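Esterase Rv0045c (PDB 6WYN) hydrolyses carboxylic esters, preferring short straight alkyl chains of about four atoms, and is likely involved in ester and lipid metabolism although its physiological substrate is unknown. Local coordinates at residues A[227-230]-A[231-234]; A[282-285]-A[286-290]; A[306-309]-A[310-314]. One frame throughout, in Å; residues are numbered along the deposited sequence.

Contact 1: A[227-230]-A[231-234]; sequences VKSL and RRGV
Arg231 sits over the first turn of helix 227-237: its CB lies 3.2 Å from Val227 O, the carbonyl to which Arg231 N also donates, at 2.9 Å. The helix belongs to the region between strands 174-178 and 273-278, where alpha/beta hydrolases commonly insert a cap. The long methylene chain of Arg231 suits an exposed site, since it can lie on Phe211 and Leu215 of helix 211-221 while the residue keeps its access to solvent. Leu230 is buried, its side chain packing on Arg225. Leu230 O accepts from Val234 N at 3.0 Å and has Val234 CG2 packed beside it at 3.4 Å. Arg232 leaves with CG anti to the backbone N (chi1 180°), then bends at chi2 and chi3, which brings NH1 back to 3.8 Å from Ser229 CA. Water 1 lies in the guanidinium plane, 3.0 Å from Arg232 NH1; its link onward to Ser229 OG is doubtful, since that serine has two conformers. NH1 is also salt-bridged to Glu51 of helix 49-55. Lys228 NZ lies 5.8 Å from Arg232 NH1; Glu51, and Glu54 through a long, weak ion pair with Lys228 NZ, probably offset these two like charges.

Contact 2: A[282-285]-A[286-290]; sequences GFVT and DQDTA
Thr285 and Asp288 form a capping box at the start of helix 286-295, each side chain serving the other residue's backbone N-H. Thr285 is the N-cap. Its OG1 stands between its own backbone N and carbonyl carbon (chi1 68°), a placing that lets it reach the first turn and accept a fairly straight bond from Asp288 N at 2.8 Å. In return the Asp288 side chain reaches back across the threonine, the two crossing obliquely, and Thr285 N donates to Asp288 OD2 at 3.0 Å. That bond is almost straight (177°), yet the N-H comes in from above the carboxylate plane, 43° out of it. Threonine and aspartate suit these places because both offer acceptors to amides that the helix cannot pair with itself. OD2 also holds a salt bridge to Arg187 of helix 182-200, so a loop amide and a cationic group share one oxygen of a buried residue and probably stabilise its negative charge.

Val284 adds packing: its CG1 rests 3.7 Å from Asp288 CB, while the valine and Thr289 meet at about a right angle. Two residues before the N-cap, Phe283 touches Ser155 and Asp179, probable members of the catalytic triad of this alpha/beta hydrolase. Thr285 O takes two donors from one residue: Thr289 N at 3.0 Å, and Thr289 OG1 at 3.2 Å, the hydroxyl tilted well out of the carbonyl plane.

Contact 3: A[306-309]-A[310-314]; sequences EKSG and HSVQS
Past Gly309 the backbone folds sharply into an inverse gamma turn centred on Ser311, closed by a weak bond from Val312 N to His310 O, and then winds straight into helix 312-315. Ser308 packs against Val312, the first residue of that helix. Its OG, anti to the backbone N (chi1 179°), is carried over Val312, 3.2 Å from Val312 CA and 3.5 Å from Val312 CG2. There the hydroxyl donates to the carbonyl of the next residue, Ser308 OG to Gly309 O at 2.7 Å, meeting it at a C=O...donor angle of 130°. A small polar side chain fits here because it meets the valine and still satisfies its own buried hydroxyl. Val312 turns CG2 to within 3.7 Å of Gly309 O and also packs on Val178 of the central sheet.

This is the histidine loop that follows the last strand of the alpha/beta hydrolase fold, and it presents His310, the probable base of the triad. CB leaves away from residues 306-309, and chi1 of -177° sets CG anti to the backbone N, from where ND1 is hydrogen-bonded to Asp179 OD2 and NE2 to Ser155 OG, the probable nucleophile. Ser311 is the N-cap, but its hydroxyl makes no capping bond; Ser311 OG lies 2.6 Å from Ser314 OG in a hydrogen bond that either could donate, and Gln93 NE2 is a further partner of Ser311 OG.

Contacts 2 and 3 belong to the catalytic domain: each takes a loop that follows a strand of the central sheet, 273-278 or 299-305, into a helix. They meet where the rings of Phe283 and His310 stack, with Phe283 CD1 3.5 Å from His310 CE1. Contact 1 lies within a single helix, its centre about 29 Å from that of contact 2. Contacts 1 and 2 are partly buried and peripheral; contact 3 is nearest the centre of the chain (about 13 Å between centres), with none of its touching residues exposed. Contact 1 combines regular backbone bonding with cationic side chains, contact 2 relies on reciprocal capping, and contact 3 on hydroxyls around a tight turn.

Contact 1: A[227-230]-A[231-234]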
loop_
_atom_site.group_PDB
_atom_site.type_symbol
_atom_site.label_atom_id
_atom_site.label_comp_id
_atom_site.label_asym_id
_atom_site.label_seq_id
_atom_site.Cartn_x
_atom_site.Cartn_y
_atom_site.Cartn_z
ATOM N N VAL A 227 12.176 -4.368 16.152
ATOM C CA VAL A 227 12.277 -2.898 16.190
ATOM C C VAL A 227 13.202 -2.407 15.063
ATOM O O VAL A 227 13.085 -1.265 14.716
ATOM C CB VAL A 227 12.712 -2.424 17.577
ATOM C CG1 VAL A 227 14.120 -2.902 17.913
ATOM C CG2 VAL A 227 12.630 -0.935 17.708
ATOM N N LYS A 228 14.055 -3.215 14.460
ATOM C CA LYS A 228 14.864 -2.692 13.325
ATOM C C LYS A 228 13.918 -2.578 12.114
ATOM O O LYS A 228 13.979 -1.541 11.441
ATOM C CB LYS A 228 16.097 -3.562 13.101
ATOM C CG LYS A 228 17.072 -3.068 12.034
ATOM C CD LYS A 228 18.334 -3.944 11.839
ATOM C CE LYS A 228 18.128 -5.058 10.836
ATOM N NZ LYS A 228 19.414 -5.508 10.252
ATOM N N SER A 229 12.998 -3.532 11.916
ATOM C CA SER A 229 11.946 -3.421 10.871
ATOM C C SER A 229 11.057 -2.207 11.150
ATOM O O SER A 229 10.808 -1.437 10.207
ATOM C CB SER A 229 11.147 -4.675 10.751
ATOM O OG SER A 229 11.990 -5.720 10.313
ATOM N N LEU A 230 10.624 -2.007 12.403
ATOM C CA LEU A 230 9.767 -0.834 12.734
ATOM C C LEU A 230 10.503 0.488 12.466
ATOM O O LEU A 230 9.864 1.422 11.920
ATOM C CB LEU A 230 9.308 -0.908 14.188
ATOM C CG LEU A 230 8.395 -2.083 14.542
ATOM C CD1 LEU A 230 7.992 -2.024 16.024
ATOM C CD2 LEU A 230 7.152 -2.125 13.641
ATOM N N ARG A 231 11.767 0.574 12.873
ATOM C CA ARG A 231 12.640 1.772 12.699
ATOM C C ARG A 231 12.739 2.103 11.194
ATOM O O ARG A 231 12.676 3.279 10.820
ATOM C CB ARG A 231 14.005 1.449 13.322
ATOM C CG ARG A 231 15.044 2.551 13.206
ATOM C CD ARG A 231 16.374 2.266 13.912
ATOM N NE ARG A 231 16.190 1.927 15.330
ATOM C CZ ARG A 231 16.129 2.796 16.363
ATOM N NH1 ARG A 231 16.251 4.106 16.166
ATOM N NH2 ARG A 231 15.952 2.337 17.601
ATOM N N ARG A 232 12.946 1.076 10.365
ATOM C CA ARG A 232 13.072 1.280 8.895
ATOM C C ARG A 232 11.759 1.867 8.373
ATOM O O ARG A 232 11.812 2.815 7.565
ATOM C CB ARG A 232 13.368 -0.070 8.238
ATOM C CG ARG A 232 13.517 -0.042 6.724
ATOM C CD ARG A 232 14.526 -1.081 6.275
ATOM N NE ARG A 232 13.981 -2.409 6.033
ATOM C CZ ARG A 232 14.023 -3.428 6.886
ATOM N NH1 ARG A 232 14.578 -3.280 8.077
ATOM N NH2 ARG A 232 13.500 -4.593 6.548
ATOM N N GLY A 233 10.628 1.329 8.836
ATOM C CA GLY A 233 9.310 1.806 8.391
ATOM C C GLY A 233 9.095 3.260 8.767
ATOM O O GLY A 233 8.616 4.065 7.897
ATOM N N VAL A 234 9.461 3.629 9.991
ATOM C CA VAL A 234 9.315 5.026 10.479
ATOM C C VAL A 234 10.259 5.967 9.697
ATOM O O VAL A 234 9.809 7.023 9.289
ATOM C CB VAL A 234 9.548 5.124 11.992
ATOM C CG1 VAL A 234 9.599 6.575 12.460
ATOM C CG2 VAL A 234 8.485 4.359 12.780
HETATM O O HOH W 1 14.924 -5.934 9.322
#

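Contact 2: A[282-285]-A[286-290]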
loop_
_atom_site.group_PDB
_atom_site.type_symbol
_atom_site.label_atom_id
_atom_site.label_comp_id
_atom_site.label_asym_id
_atom_site.label_seq_id
_atom_site.Cartn_x
_atom_site.Cartn_y
_atom_site.Cartn_z
ATOM N N GLY A 282 -8.393 -9.553 11.927
ATOM C CA GLY A 282 -9.868 -9.552 11.918
ATOM C C GLY A 282 -10.441 -8.615 10.871
ATOM O O GLY A 282 -11.675 -8.553 10.721
ATOM N N PHE A 283 -9.597 -7.942 10.099
ATOM C CA PHE A 283 -10.062 -6.858 9.212
ATOM C C PHE A 283 -11.084 -7.383 8.214
ATOM O O PHE A 283 -12.134 -6.746 7.979
ATOM C CB PHE A 283 -8.851 -6.224 8.538
ATOM C CG PHE A 283 -9.130 -4.869 7.958
ATOM C CD1 PHE A 283 -9.574 -4.742 6.660
ATOM C CD2 PHE A 283 -8.901 -3.728 8.711
ATOM C CE1 PHE A 283 -9.806 -3.491 6.108
ATOM C CE2 PHE A 283 -9.138 -2.469 8.165
ATOM C CZ PHE A 283 -9.574 -2.363 6.856
ATOM N N VAL A 284 -10.765 -8.507 7.591
ATOM C CA VAL A 284 -11.617 -9.173 6.591
ATOM C C VAL A 284 -12.235 -10.417 7.253
ATOM O O VAL A 284 -11.471 -11.256 7.724
ATOM C CB VAL A 284 -10.811 -9.550 5.346
ATOM C CG1 VAL A 284 -11.688 -10.272 4.311
ATOM C CG2 VAL A 284 -10.120 -8.299 4.769
ATOM N N THR A 285 -13.567 -10.514 7.233
ATOM C CA THR A 285 -14.332 -11.660 7.775
ATOM C C THR A 285 -14.538 -12.728 6.710
ATOM O O THR A 285 -14.430 -12.448 5.482
ATOM C CB THR A 285 -15.701 -11.207 8.287
ATOM O OG1 THR A 285 -16.480 -10.797 7.164
ATOM C CG2 THR A 285 -15.552 -10.119 9.305
ATOM N N ASP A 286 -14.930 -13.921 7.144
ATOM C CA ASP A 286 -15.328 -15.006 6.201
ATOM C C ASP A 286 -16.489 -14.541 5.328
ATOM O O ASP A 286 -16.497 -14.846 4.135
ATOM C CB ASP A 286 -15.704 -16.293 6.953
ATOM C CG ASP A 286 -14.496 -16.972 7.606
ATOM O OD1 ASP A 286 -13.338 -16.670 7.227
ATOM O OD2 ASP A 286 -14.705 -17.761 8.518
ATOM N N GLN A 287 -17.467 -13.847 5.902
ATOM C CA GLN A 287 -18.590 -13.307 5.110
ATOM C C GLN A 287 -18.070 -12.278 4.076
ATOM O O GLN A 287 -18.543 -12.279 2.909
ATOM C CB GLN A 287 -19.606 -12.682 6.084
ATOM C CG GLN A 287 -21.041 -12.862 5.624
ATOM C CD GLN A 287 -21.606 -14.271 5.774
ATOM O OE1 GLN A 287 -22.025 -14.670 6.860
ATOM N NE2 GLN A 287 -21.741 -14.980 4.656
ATOM N N ASP A 288 -17.132 -11.418 4.468
ATOM C CA ASP A 288 -16.475 -10.495 3.496
ATOM C C ASP A 288 -15.929 -11.290 2.304
ATOM O O ASP A 288 -16.152 -10.911 1.157
ATOM C CB ASP A 288 -15.372 -9.687 4.172
ATOM C CG ASP A 288 -15.854 -8.625 5.151
ATOM O OD1 ASP A 288 -17.079 -8.221 5.080
ATOM O OD2 ASP A 288 -15.031 -8.229 6.024
ATOM N N THR A 289 -15.220 -12.376 2.569
ATOM C CA THR A 289 -14.557 -13.179 1.523
ATOM C C THR A 289 -15.609 -13.813 0.646
ATOM O O THR A 289 -15.462 -13.797 -0.589
ATOM C CB THR A 289 -13.629 -14.244 2.117
ATOM O OG1 THR A 289 -12.757 -13.645 3.067
ATOM C CG2 THR A 289 -12.861 -14.919 1.017
ATOM N N ALA A 290 -16.669 -14.366 1.246
ATOM C CA ALA A 290 -17.763 -14.955 0.448
ATOM C C ALA A 290 -18.429 -13.883 -0.419
ATOM O O ALA A 290 -18.821 -14.189 -1.563
ATOM C CB ALA A 290 -18.767 -15.627 1.377
#

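Contact 3: A[306-309]-A[310-314]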
loop_
_atom_site.group_PDB
_atom_site.type_symbol
_atom_site.label_atom_id
_atom_site.label_comp_id
_atom_site.label_asym_id
_atom_site.label_seq_id
_atom_site.Cartn_x
_atom_site.Cartn_y
_atom_site.Cartn_z
ATOM N N GLU A 306 -0.536 -17.258 7.898
ATOM C CA GLU A 306 -0.415 -17.515 9.353
ATOM C C GLU A 306 0.554 -16.486 9.943
ATOM O O GLU A 306 1.583 -16.197 9.313
ATOM C CB GLU A 306 0.039 -18.960 9.637
ATOM C CG GLU A 306 -0.112 -19.327 11.122
ATOM C CD GLU A 306 0.320 -20.725 11.565
ATOM O OE1 GLU A 306 0.359 -20.947 12.825
ATOM O OE2 GLU A 306 0.621 -21.591 10.666
ATOM N N LYS A 307 0.188 -15.931 11.087
ATOM C CA LYS A 307 0.986 -15.055 11.976
ATOM C C LYS A 307 1.235 -13.707 11.279
ATOM O O LYS A 307 2.299 -13.139 11.489
ATOM C CB LYS A 307 2.287 -15.759 12.374
ATOM C CG LYS A 307 2.088 -16.922 13.341
ATOM C CD LYS A 307 3.330 -17.737 13.642
ATOM C CE LYS A 307 3.097 -18.631 14.844
ATOM N NZ LYS A 307 4.046 -19.763 14.886
ATOM N N SER A 308 0.326 -13.278 10.405
ATOM C CA SER A 308 0.323 -11.914 9.816
ATOM C C SER A 308 -0.885 -11.159 10.342
ATOM O O SER A 308 -2.003 -11.720 10.337
ATOM C CB SER A 308 0.313 -11.944 8.312
ATOM O OG SER A 308 0.277 -10.611 7.795
ATOM N N GLY A 309 -0.663 -9.907 10.731
ATOM C CA GLY A 309 -1.730 -8.902 10.827
ATOM C C GLY A 309 -2.111 -8.377 9.442
ATOM O O GLY A 309 -1.871 -9.060 8.407
ATOM N N HIS A 310 -2.732 -7.206 9.445
ATOM C CA HIS A 310 -3.346 -6.506 8.294
ATOM C C HIS A 310 -2.274 -6.209 7.240
ATOM O O HIS A 310 -2.539 -6.427 6.069
ATOM C CB HIS A 310 -4.004 -5.236 8.869
ATOM C CG HIS A 310 -4.742 -4.426 7.860
ATOM N ND1 HIS A 310 -5.654 -4.998 7.009
ATOM C CD2 HIS A 310 -4.797 -3.091 7.643
ATOM C CE1 HIS A 310 -6.174 -4.071 6.228
ATOM N NE2 HIS A 310 -5.670 -2.893 6.599
ATOM N N SER A 311 -1.109 -5.736 7.665
ATOM C CA SER A 311 0.011 -5.371 6.757
ATOM C C SER A 311 0.877 -6.599 6.494
ATOM O O SER A 311 1.964 -6.759 7.111
ATOM C CB SER A 311 0.788 -4.189 7.268
ATOM O OG SER A 311 1.630 -3.732 6.221
ATOM N N VAL A 312 0.367 -7.469 5.618
ATOM C CA VAL A 312 0.992 -8.781 5.302
ATOM C C VAL A 312 2.405 -8.512 4.750
ATOM O O VAL A 312 3.377 -9.251 5.125
ATOM C CB VAL A 312 0.136 -9.571 4.305
ATOM C CG1 VAL A 312 0.804 -10.899 4.009
ATOM C CG2 VAL A 312 -1.293 -9.791 4.779
ATOM N N GLN A 313 2.561 -7.464 3.929
ATOM C CA GLN A 313 3.880 -7.123 3.359
ATOM C C GLN A 313 4.872 -6.730 4.448
ATOM O O GLN A 313 6.111 -6.826 4.169
ATOM C CB GLN A 313 3.759 -6.039 2.288
ATOM C CG GLN A 313 3.446 -4.656 2.840
ATOM C CD GLN A 313 1.964 -4.380 2.927
ATOM O OE1 GLN A 313 1.134 -5.303 2.900
ATOM N NE2 GLN A 313 1.611 -3.093 3.065
ATOM N N SER A 314 4.421 -6.259 5.600
ATOM C CA SER A 314 5.300 -5.920 6.741
ATOM C C SER A 314 5.511 -7.145 7.641
ATOM O O SER A 314 6.633 -7.343 8.123
ATOM C CB SER A 314 4.753 -4.772 7.550
ATOM O OG SER A 314 4.224 -3.769 6.678
#